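Local coordinates for RNA-directed RNA polymerase (Infectious pancreatic necrosis virus, PDB 3ZED), which catalyses RNA-templated extension of RNA from ribonucleoside triphosphates and probably occurs both free and covalently linked to the viral genomic RNA, at residues B[214-219]-B[434-440]; B[334-339]-B[422-427]; B[488-493]-B[706-710]. One frame throughout, in Å; residues are numbered along the deposited sequence.

Contact 1 of 3, residues B[214-219]-B[434-440]; sequences DPDLRW and PRYNPTW
Arg435 crosses Asp216 at about a right angle, the carboxylate and guanidinium planes 61° apart. Arg435 CB lies 3.3 Å from Asp216 OD1, with CG and CD beside the same oxygen. The chain then bends at chi3 (68°), which turns the guanidinium back onto the loop. Arg435 NE bonds Asp216 OD1 at 2.9 Å, nearly straight, in a salt bridge. Arg435 NH2 makes a weak bond to Asp214 O at 2.9 Å and a further bond to Lys211 O. NH1 takes Pro210 O. Asp216 OD2 accepts from Arg218 NE at 2.9 Å on its anti lone pair, in the guanidinium plane. Arg218 NH1 goes on to Ser751 O. One carboxylate thus ties two arginines together, and Asp216 OD1 also pairs with a basic side chain of another protein chain. Leu217 CB and CD2 pack over one face of the Trp440 ring, CD2 making a CH-pi contact. At the ring edge, Trp440 NE1 bonds Trp219 O at 3.1 Å. Two backbone bonds join the segments, Leu217 N to Arg435 O and Asn437 N to Leu217 O. Asn437 OD1 accepts from Trp440 N. This is a single beta bridge, Leu217 with Tyr436, at the centre of an inverse gamma turn, running into an asparagine N-cap that starts helix 438-452.

Contact 2 of 3, residues B[334-339]-B[422-427]; sequences MVSTPV and LLTRGW
Trp427 drives its indole into helix 326-340, where Trp427 NE1 bonds Val335 O at 2.8 Å. The bond is close to straight (160°). It lies in the ring plane and in the carbonyl plane, on a lone pair. CG sits anti to the carbonyl carbon (chi1 -68°), which swings the ring toward the helix. The packing is tight around this bond. Val339 CG2 comes within 3.6 Å of Trp427 NE1, oblique to the ring. Pro338 CG meets Trp427 CZ2 at 3.6 Å, at the edge of the six-membered ring. Met334 O approaches the same CZ2 obliquely. The solvent side is reached at Pro338, which is partly exposed at the rim of the indole packing.

Helix 326-340 is kinked at Pro338. Val339 N makes a weak bond to Ser336 O and none to Val335 O, which probably leaves that carbonyl available to the indole. The facing helix 412-426 has a wider pi-type turn at 422-426, in which Leu422 O accepts from both Gly426 N and Trp427 N. Both helices belong to the palm region of the birnavirus polymerase. Their local axes come no nearer than 10.9 Å and run 29° apart.

Away from the indole the contact is aliphatic and looser. Val335 CG1 touches Leu423 CD1 at 3.8 Å, but Val335 CG1 stands 4.3 Å from Leu422 CD1. Val339 CG1 meets Leu422 CD2 at 3.9 Å. Phe475 lies against both Ser336 and Leu422.

Contact 3 of 3, residues B[488-493]-B[706-710]; sequences VAEWVK and LDEVT
Asp707 brings the flat group that touches across this contact: Asp707 OD2, a carboxylate oxygen, lies 3.9 Å from Val492 CG1. The Trp491 ring makes no contact with 706-710. Val488 O lies in plane at its edge, and the ring meets Phe504 with the planes about 75° apart. The rest of the interface is small and mostly apolar. Val492 and Thr710 form its middle. Val492 CG1, anti to the backbone N (chi1 172°), projects to Thr710 CB at 3.8 Å. Thr710 CG2 rests on the backbone of the other helix, 3.5 Å from Ala489 O. It also touches Lys493 CB, while the extended lysine chain runs off from the contact. The hydroxyl of Thr710 is used within its own helix: Thr710 OG1 donates to Leu706 O at 3.0 Å, and Thr710 N bonds that same carbonyl. The Leu706 and Val488 side chains cross at about a right angle, Leu706 CD2 3.8 Å from Val488 CG1. The two helix segments cross steeply, with axes 9.6 Å apart and at 77°. Helix 194-204 packs against both, its Leu200 touching Ala489 and Leu706. Strand 382-386 packs on Val488 and Trp491.

In the fold
Contacts 1 and 2 are one continuous piece of packing, their centres 10 Å apart. Contact 2 is nested within the chain loop that contact 1 closes. Arg435 N lies 3.0 Å from Trp427 O, a probable hydrogen bond, and Leu217 CD2 packs 3.5 Å from Met334 O. Trp440 also reaches helix 326-340. Contact 3 stands apart, 33 Å from contact 1 and 25 Å from contact 2 between centres. It joins the palm region to the C-terminal region. The Leu706 side chain is about 8 Å from a bound potassium ion held by Gln203, Thr698, Ser701, Pro702 and Lys704. All three contacts lie away from the predicted GTP site.

Contact 1 of 3, residues B[214-219]-B[434-440]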
loop_
_atom_site.group_PDB
_atom_site.type_symbol
_atom_site.label_atom_id
_atom_site.label_comp_id
_atom_site.label_asym_id
_atom_site.label_seq_id
_atom_site.Cartn_x
_atom_site.Cartn_y
_atom_site.Cartn_z
ATOM N N ASP B 214 -4.529 23.757 1.038
ATOM C CA ASP B 214 -4.398 22.749 2.086
ATOM C C ASP B 214 -3.583 23.268 3.293
ATOM O O ASP B 214 -2.554 23.938 3.114
ATOM C CB ASP B 214 -3.770 21.467 1.532
ATOM C CG ASP B 214 -4.706 20.627 0.676
ATOM O OD1 ASP B 214 -5.869 21.060 0.452
ATOM O OD2 ASP B 214 -4.293 19.528 0.258
ATOM N N PRO B 215 -4.053 22.968 4.532
ATOM C CA PRO B 215 -3.325 23.428 5.714
ATOM C C PRO B 215 -1.974 22.758 5.883
ATOM O O PRO B 215 -1.771 21.605 5.517
ATOM C CB PRO B 215 -4.256 23.063 6.874
ATOM C CG PRO B 215 -5.059 21.914 6.367
ATOM C CD PRO B 215 -5.246 22.179 4.909
ATOM N N ASP B 216 -1.047 23.516 6.446
ATOM C CA ASP B 216 0.292 23.094 6.800
ATOM C C ASP B 216 0.223 22.120 7.964
ATOM O O ASP B 216 -0.796 22.060 8.663
ATOM C CB ASP B 216 1.122 24.321 7.209
ATOM C CG ASP B 216 1.439 25.336 6.132
ATOM O OD1 ASP B 216 1.303 25.002 4.939
ATOM O OD2 ASP B 216 1.879 26.446 6.481
ATOM N N LEU B 217 1.310 21.385 8.205
ATOM C CA LEU B 217 1.402 20.472 9.337
ATOM C C LEU B 217 1.675 21.280 10.609
ATOM O O LEU B 217 2.822 21.412 11.024
ATOM C CB LEU B 217 2.511 19.427 9.074
ATOM C CG LEU B 217 2.281 18.484 7.902
ATOM C CD1 LEU B 217 3.540 17.652 7.616
ATOM C CD2 LEU B 217 1.025 17.648 8.118
ATOM N N ARG B 218 0.631 21.892 11.190
ATOM C CA ARG B 218 0.812 22.738 12.367
ATOM C C ARG B 218 -0.245 22.531 13.433
ATOM O O ARG B 218 -0.121 23.109 14.519
ATOM C CB ARG B 218 0.779 24.239 11.980
ATOM C CG ARG B 218 1.789 24.695 10.947
ATOM C CD ARG B 218 1.432 26.080 10.428
ATOM N NE ARG B 218 2.347 26.512 9.371
ATOM C CZ ARG B 218 3.546 27.044 9.585
ATOM N NH1 ARG B 218 3.986 27.225 10.820
ATOM N NH2 ARG B 218 4.318 27.386 8.565
ATOM N N TRP B 219 -1.310 21.788 13.130
ATOM C CA TRP B 219 -2.434 21.697 14.047
ATOM C C TRP B 219 -2.830 20.298 14.459
ATOM O O TRP B 219 -2.408 19.302 13.854
ATOM C CB TRP B 219 -3.651 22.369 13.386
ATOM C CG TRP B 219 -3.454 23.844 13.164
ATOM C CD1 TRP B 219 -3.563 24.837 14.096
ATOM C CD2 TRP B 219 -3.008 24.470 11.956
ATOM N NE1 TRP B 219 -3.269 26.056 13.525
ATOM C CE2 TRP B 219 -2.907 25.857 12.217
ATOM C CE3 TRP B 219 -2.680 23.989 10.674
ATOM C CZ2 TRP B 219 -2.536 26.777 11.230
ATOM C CZ3 TRP B 219 -2.294 24.900 9.704
ATOM C CH2 TRP B 219 -2.226 26.272 9.983
ATOM N N PRO B 434 9.349 26.241 5.643
ATOM C CA PRO B 434 8.621 24.985 5.883
ATOM C C PRO B 434 7.104 25.135 6.061
ATOM O O PRO B 434 6.638 26.082 6.690
ATOM C CB PRO B 434 9.267 24.461 7.166
ATOM C CG PRO B 434 9.720 25.675 7.883
ATOM C CD PRO B 434 10.164 26.619 6.815
ATOM N N ARG B 435 6.342 24.146 5.534
ATOM C CA ARG B 435 4.882 24.061 5.659
ATOM C C ARG B 435 4.572 23.124 6.838
ATOM O O ARG B 435 3.736 22.224 6.746
ATOM C CB ARG B 435 4.236 23.591 4.337
ATOM C CG ARG B 435 4.218 24.657 3.256
ATOM C CD ARG B 435 3.477 24.235 2.008
ATOM N NE ARG B 435 2.033 24.095 2.242
ATOM C CZ ARG B 435 1.147 23.770 1.305
ATOM N NH1 ARG B 435 1.534 23.592 0.049
ATOM N NH2 ARG B 435 -0.133 23.615 1.620
ATOM N N TYR B 436 5.301 23.345 7.948
ATOM C CA TYR B 436 5.214 22.604 9.197
ATOM C C TYR B 436 5.885 23.391 10.318
ATOM O O TYR B 436 6.696 24.282 10.059
ATOM C CB TYR B 436 5.840 21.192 9.063
ATOM C CG TYR B 436 7.276 21.173 8.576
ATOM C CD1 TYR B 436 8.337 21.393 9.456
ATOM C CD2 TYR B 436 7.575 20.933 7.239
ATOM C CE1 TYR B 436 9.659 21.374 9.014
ATOM C CE2 TYR B 436 8.893 20.922 6.784
ATOM C CZ TYR B 436 9.933 21.147 7.676
ATOM O OH TYR B 436 11.231 21.138 7.230
ATOM N N ASN B 437 5.545 23.052 11.565
ATOM C CA ASN B 437 6.113 23.657 12.753
ATOM C C ASN B 437 7.023 22.627 13.475
ATOM O O ASN B 437 7.086 21.461 13.030
ATOM C CB ASN B 437 4.990 24.202 13.664
ATOM C CG ASN B 437 3.997 23.229 14.271
ATOM O OD1 ASN B 437 4.208 22.016 14.379
ATOM N ND2 ASN B 437 2.925 23.781 14.799
ATOM N N PRO B 438 7.728 23.006 14.580
ATOM C CA PRO B 438 8.597 22.025 15.260
ATOM C C PRO B 438 7.867 20.779 15.783
ATOM O O PRO B 438 8.436 19.682 15.722
ATOM C CB PRO B 438 9.207 22.838 16.408
ATOM C CG PRO B 438 9.196 24.242 15.909
ATOM C CD PRO B 438 7.859 24.342 15.214
ATOM N N THR B 439 6.620 20.920 16.270
ATOM C CA THR B 439 5.845 19.772 16.779
ATOM C C THR B 439 5.647 18.707 15.693
ATOM O O THR B 439 5.869 17.521 15.960
ATOM C CB THR B 439 4.500 20.247 17.337
ATOM O OG1 THR B 439 4.767 21.080 18.457
ATOM C CG2 THR B 439 3.569 19.094 17.751
ATOM N N TRP B 440 5.262 19.133 14.478
ATOM C CA TRP B 440 5.030 18.186 13.391
ATOM C C TRP B 440 6.346 17.630 12.821
ATOM O O TRP B 440 6.363 16.474 12.398
ATOM C CB TRP B 440 4.142 18.785 12.308
ATOM C CG TRP B 440 2.693 18.565 12.619
ATOM C CD1 TRP B 440 1.865 19.395 13.321
ATOM C CD2 TRP B 440 1.934 17.383 12.334
ATOM N NE1 TRP B 440 0.610 18.835 13.420
ATOM C CE2 TRP B 440 0.624 17.599 12.822
ATOM C CE3 TRP B 440 2.227 16.167 11.690
ATOM C CZ2 TRP B 440 -0.380 16.630 12.719
ATOM C CZ3 TRP B 440 1.218 15.228 11.545
ATOM C CH2 TRP B 440 -0.067 15.459 12.061
#

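Contact 2 of 3, residues B[334-339]-B[422-427]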
loop_
_atom_site.group_PDB
_atom_site.type_symbol
_atom_site.label_atom_id
_atom_site.label_comp_id
_atom_site.label_asym_id
_atom_site.label_seq_id
_atom_site.Cartn_x
_atom_site.Cartn_y
_atom_site.Cartn_z
ATOM N N MET B 334 -1.977 12.453 7.333
ATOM C CA MET B 334 -1.942 13.915 7.223
ATOM C C MET B 334 -0.606 14.392 6.578
ATOM O O MET B 334 -0.571 15.451 5.970
ATOM C CB MET B 334 -2.138 14.563 8.598
ATOM C CG MET B 334 -3.578 14.640 9.016
ATOM S SD MET B 334 -3.802 15.142 10.745
ATOM C CE MET B 334 -3.313 16.858 10.670
ATOM N N VAL B 335 0.467 13.597 6.682
ATOM C CA VAL B 335 1.780 13.943 6.104
ATOM C C VAL B 335 1.851 13.464 4.628
ATOM O O VAL B 335 2.275 14.213 3.753
ATOM C CB VAL B 335 2.962 13.361 6.957
ATOM C CG1 VAL B 335 4.329 13.721 6.362
ATOM C CG2 VAL B 335 2.865 13.807 8.422
ATOM N N SER B 336 1.448 12.220 4.365
ATOM C CA SER B 336 1.579 11.619 3.035
ATOM C C SER B 336 0.495 11.981 2.017
ATOM O O SER B 336 0.847 12.350 0.898
ATOM C CB SER B 336 1.664 10.101 3.139
ATOM O OG SER B 336 0.567 9.574 3.865
ATOM N N THR B 337 -0.799 11.847 2.370
ATOM C CA THR B 337 -1.899 11.985 1.416
ATOM C C THR B 337 -2.002 13.388 0.775
ATOM O O THR B 337 -2.194 13.390 -0.438
ATOM C CB THR B 337 -3.236 11.469 1.970
ATOM O OG1 THR B 337 -3.644 12.247 3.074
ATOM C CG2 THR B 337 -3.169 9.997 2.399
ATOM N N PRO B 338 -1.794 14.561 1.448
ATOM C CA PRO B 338 -1.877 15.844 0.707
ATOM C C PRO B 338 -0.782 15.972 -0.365
ATOM O O PRO B 338 -1.004 16.634 -1.376
ATOM C CB PRO B 338 -1.724 16.911 1.812
ATOM C CG PRO B 338 -2.091 16.211 3.071
ATOM C CD PRO B 338 -1.552 14.813 2.885
ATOM N N VAL B 339 0.372 15.292 -0.171
ATOM C CA VAL B 339 1.475 15.277 -1.142
ATOM C C VAL B 339 1.145 14.312 -2.296
ATOM O O VAL B 339 1.257 14.689 -3.469
ATOM C CB VAL B 339 2.833 14.912 -0.480
ATOM C CG1 VAL B 339 3.923 14.659 -1.527
ATOM C CG2 VAL B 339 3.275 15.979 0.522
ATOM N N LEU B 422 9.495 13.847 1.977
ATOM C CA LEU B 422 8.170 14.471 1.973
ATOM C C LEU B 422 8.190 15.883 2.579
ATOM O O LEU B 422 7.549 16.779 2.042
ATOM C CB LEU B 422 7.157 13.602 2.737
ATOM C CG LEU B 422 6.792 12.210 2.134
ATOM C CD1 LEU B 422 5.874 11.462 3.060
ATOM C CD2 LEU B 422 6.089 12.338 0.783
ATOM N N LEU B 423 8.928 16.087 3.688
ATOM C CA LEU B 423 8.969 17.387 4.364
ATOM C C LEU B 423 9.841 18.409 3.646
ATOM O O LEU B 423 9.551 19.589 3.754
ATOM C CB LEU B 423 9.410 17.257 5.831
ATOM C CG LEU B 423 8.273 17.212 6.867
ATOM C CD1 LEU B 423 7.420 15.937 6.714
ATOM C CD2 LEU B 423 8.827 17.300 8.285
ATOM N N THR B 424 10.865 17.973 2.886
ATOM C CA THR B 424 11.734 18.905 2.165
ATOM C C THR B 424 11.177 19.198 0.752
ATOM O O THR B 424 11.176 20.343 0.342
ATOM C CB THR B 424 13.206 18.397 2.107
ATOM O OG1 THR B 424 13.266 17.113 1.485
ATOM C CG2 THR B 424 13.861 18.314 3.478
ATOM N N ARG B 425 10.707 18.180 0.020
ATOM C CA ARG B 425 10.237 18.356 -1.353
ATOM C C ARG B 425 8.720 18.585 -1.463
ATOM O O ARG B 425 8.279 19.146 -2.464
ATOM C CB ARG B 425 10.654 17.146 -2.233
ATOM C CG ARG B 425 12.074 17.220 -2.821
ATOM C CD ARG B 425 13.174 17.132 -1.772
ATOM N NE ARG B 425 14.495 17.128 -2.396
ATOM C CZ ARG B 425 15.650 17.141 -1.743
ATOM N NH1 ARG B 425 15.674 17.143 -0.416
ATOM N NH2 ARG B 425 16.793 17.148 -2.413
ATOM N N GLY B 426 7.952 18.151 -0.469
ATOM C CA GLY B 426 6.500 18.301 -0.486
ATOM C C GLY B 426 6.037 19.482 0.345
ATOM O O GLY B 426 5.586 20.497 -0.195
ATOM N N TRP B 427 6.200 19.362 1.673
ATOM C CA TRP B 427 5.801 20.330 2.697
ATOM C C TRP B 427 6.746 21.529 2.741
ATOM O O TRP B 427 7.315 21.864 3.793
ATOM C CB TRP B 427 5.722 19.610 4.052
ATOM C CG TRP B 427 4.585 18.626 4.081
ATOM C CD1 TRP B 427 4.668 17.270 3.974
ATOM C CD2 TRP B 427 3.187 18.942 4.116
ATOM N NE1 TRP B 427 3.412 16.717 3.993
ATOM C CE2 TRP B 427 2.482 17.720 4.072
ATOM C CE3 TRP B 427 2.458 20.148 4.195
ATOM C CZ2 TRP B 427 1.083 17.663 4.105
ATOM C CZ3 TRP B 427 1.074 20.092 4.203
ATOM C CH2 TRP B 427 0.398 18.863 4.180
#

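Contact 3 of 3, residues B[488-493]-B[706-710]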
loop_
_atom_site.group_PDB
_atom_site.type_symbol
_atom_site.label_atom_id
_atom_site.label_comp_id
_atom_site.label_asym_id
_atom_site.label_seq_id
_atom_site.Cartn_x
_atom_site.Cartn_y
_atom_site.Cartn_z
ATOM N N VAL B 488 17.721 -0.376 -7.041
ATOM C CA VAL B 488 17.892 0.121 -8.423
ATOM C C VAL B 488 19.126 1.040 -8.507
ATOM O O VAL B 488 19.931 0.852 -9.416
ATOM C CB VAL B 488 16.604 0.795 -8.980
ATOM C CG1 VAL B 488 16.864 1.518 -10.301
ATOM C CG2 VAL B 488 15.494 -0.235 -9.151
ATOM N N ALA B 489 19.303 1.979 -7.550
ATOM C CA ALA B 489 20.477 2.865 -7.511
ATOM C C ALA B 489 21.789 2.054 -7.449
ATOM O O ALA B 489 22.767 2.414 -8.104
ATOM C CB ALA B 489 20.388 3.801 -6.319
ATOM N N GLU B 490 21.792 0.948 -6.677
ATOM C CA GLU B 490 22.955 0.072 -6.530
ATOM C C GLU B 490 23.185 -0.745 -7.808
ATOM O O GLU B 490 24.328 -0.990 -8.152
ATOM C CB GLU B 490 22.825 -0.838 -5.293
ATOM C CG GLU B 490 23.071 -0.101 -3.985
ATOM C CD GLU B 490 24.459 0.482 -3.812
ATOM O OE1 GLU B 490 25.454 -0.172 -4.208
ATOM O OE2 GLU B 490 24.548 1.610 -3.279
ATOM N N TRP B 491 22.114 -1.100 -8.534
ATOM C CA TRP B 491 22.207 -1.798 -9.823
ATOM C C TRP B 491 22.879 -0.869 -10.838
ATOM O O TRP B 491 23.835 -1.284 -11.491
ATOM C CB TRP B 491 20.814 -2.256 -10.281
ATOM C CG TRP B 491 20.679 -2.642 -11.726
ATOM C CD1 TRP B 491 21.110 -3.798 -12.311
ATOM C CD2 TRP B 491 19.957 -1.923 -12.737
ATOM N NE1 TRP B 491 20.716 -3.837 -13.628
ATOM C CE2 TRP B 491 20.013 -2.695 -13.920
ATOM C CE3 TRP B 491 19.261 -0.693 -12.758
ATOM C CZ2 TRP B 491 19.422 -2.265 -15.124
ATOM C CZ3 TRP B 491 18.676 -0.273 -13.947
ATOM C CH2 TRP B 491 18.761 -1.052 -15.113
ATOM N N VAL B 492 22.454 0.410 -10.886
ATOM C CA VAL B 492 23.031 1.435 -11.765
ATOM C C VAL B 492 24.520 1.647 -11.388
ATOM O O VAL B 492 25.374 1.616 -12.277
ATOM C CB VAL B 492 22.214 2.763 -11.729
ATOM C CG1 VAL B 492 22.918 3.890 -12.497
ATOM C CG2 VAL B 492 20.792 2.557 -12.265
ATOM N N LYS B 493 24.824 1.802 -10.073
ATOM C CA LYS B 493 26.190 1.995 -9.573
ATOM C C LYS B 493 27.105 0.817 -9.966
ATOM O O LYS B 493 28.212 1.060 -10.427
ATOM C CB LYS B 493 26.193 2.196 -8.048
ATOM C CG LYS B 493 27.532 2.599 -7.491
ATOM C CD LYS B 493 27.564 2.564 -5.991
ATOM C CE LYS B 493 28.946 2.911 -5.485
ATOM N NZ LYS B 493 29.014 2.860 -4.007
ATOM N N LEU B 706 18.290 9.432 -13.686
ATOM C CA LEU B 706 18.608 8.634 -12.498
ATOM C C LEU B 706 20.102 8.259 -12.494
ATOM O O LEU B 706 20.747 8.300 -11.446
ATOM C CB LEU B 706 17.720 7.373 -12.487
ATOM C CG LEU B 706 18.045 6.284 -11.451
ATOM C CD1 LEU B 706 17.840 6.777 -10.004
ATOM C CD2 LEU B 706 17.243 5.043 -11.718
ATOM N N ASP B 707 20.643 7.942 -13.686
ATOM C CA ASP B 707 22.029 7.547 -13.931
ATOM C C ASP B 707 23.009 8.673 -13.562
ATOM O O ASP B 707 24.010 8.404 -12.894
ATOM C CB ASP B 707 22.204 7.127 -15.400
ATOM C CG ASP B 707 21.241 6.037 -15.834
ATOM O OD1 ASP B 707 20.031 6.335 -15.969
ATOM O OD2 ASP B 707 21.695 4.881 -16.025
ATOM N N GLU B 708 22.703 9.931 -13.956
ATOM C CA GLU B 708 23.540 11.103 -13.644
ATOM C C GLU B 708 23.550 11.362 -12.144
ATOM O O GLU B 708 24.593 11.708 -11.598
ATOM C CB GLU B 708 23.064 12.348 -14.413
ATOM C CG GLU B 708 23.341 12.248 -15.905
ATOM C CD GLU B 708 22.730 13.302 -16.810
ATOM O OE1 GLU B 708 21.554 13.680 -16.596
ATOM O OE2 GLU B 708 23.423 13.728 -17.760
ATOM N N VAL B 709 22.402 11.160 -11.477
ATOM C CA VAL B 709 22.246 11.334 -10.027
ATOM C C VAL B 709 23.097 10.271 -9.293
ATOM O O VAL B 709 23.812 10.616 -8.351
ATOM C CB VAL B 709 20.750 11.311 -9.587
ATOM C CG1 VAL B 709 20.614 11.380 -8.067
ATOM C CG2 VAL B 709 19.959 12.442 -10.248
ATOM N N THR B 710 23.057 9.006 -9.762
ATOM C CA THR B 710 23.821 7.892 -9.176
ATOM C C THR B 710 25.336 8.135 -9.295
ATOM O O THR B 710 26.058 7.896 -8.325
ATOM C CB THR B 710 23.421 6.546 -9.804
ATOM O OG1 THR B 710 22.031 6.329 -9.580
ATOM C CG2 THR B 710 24.178 5.378 -9.206
#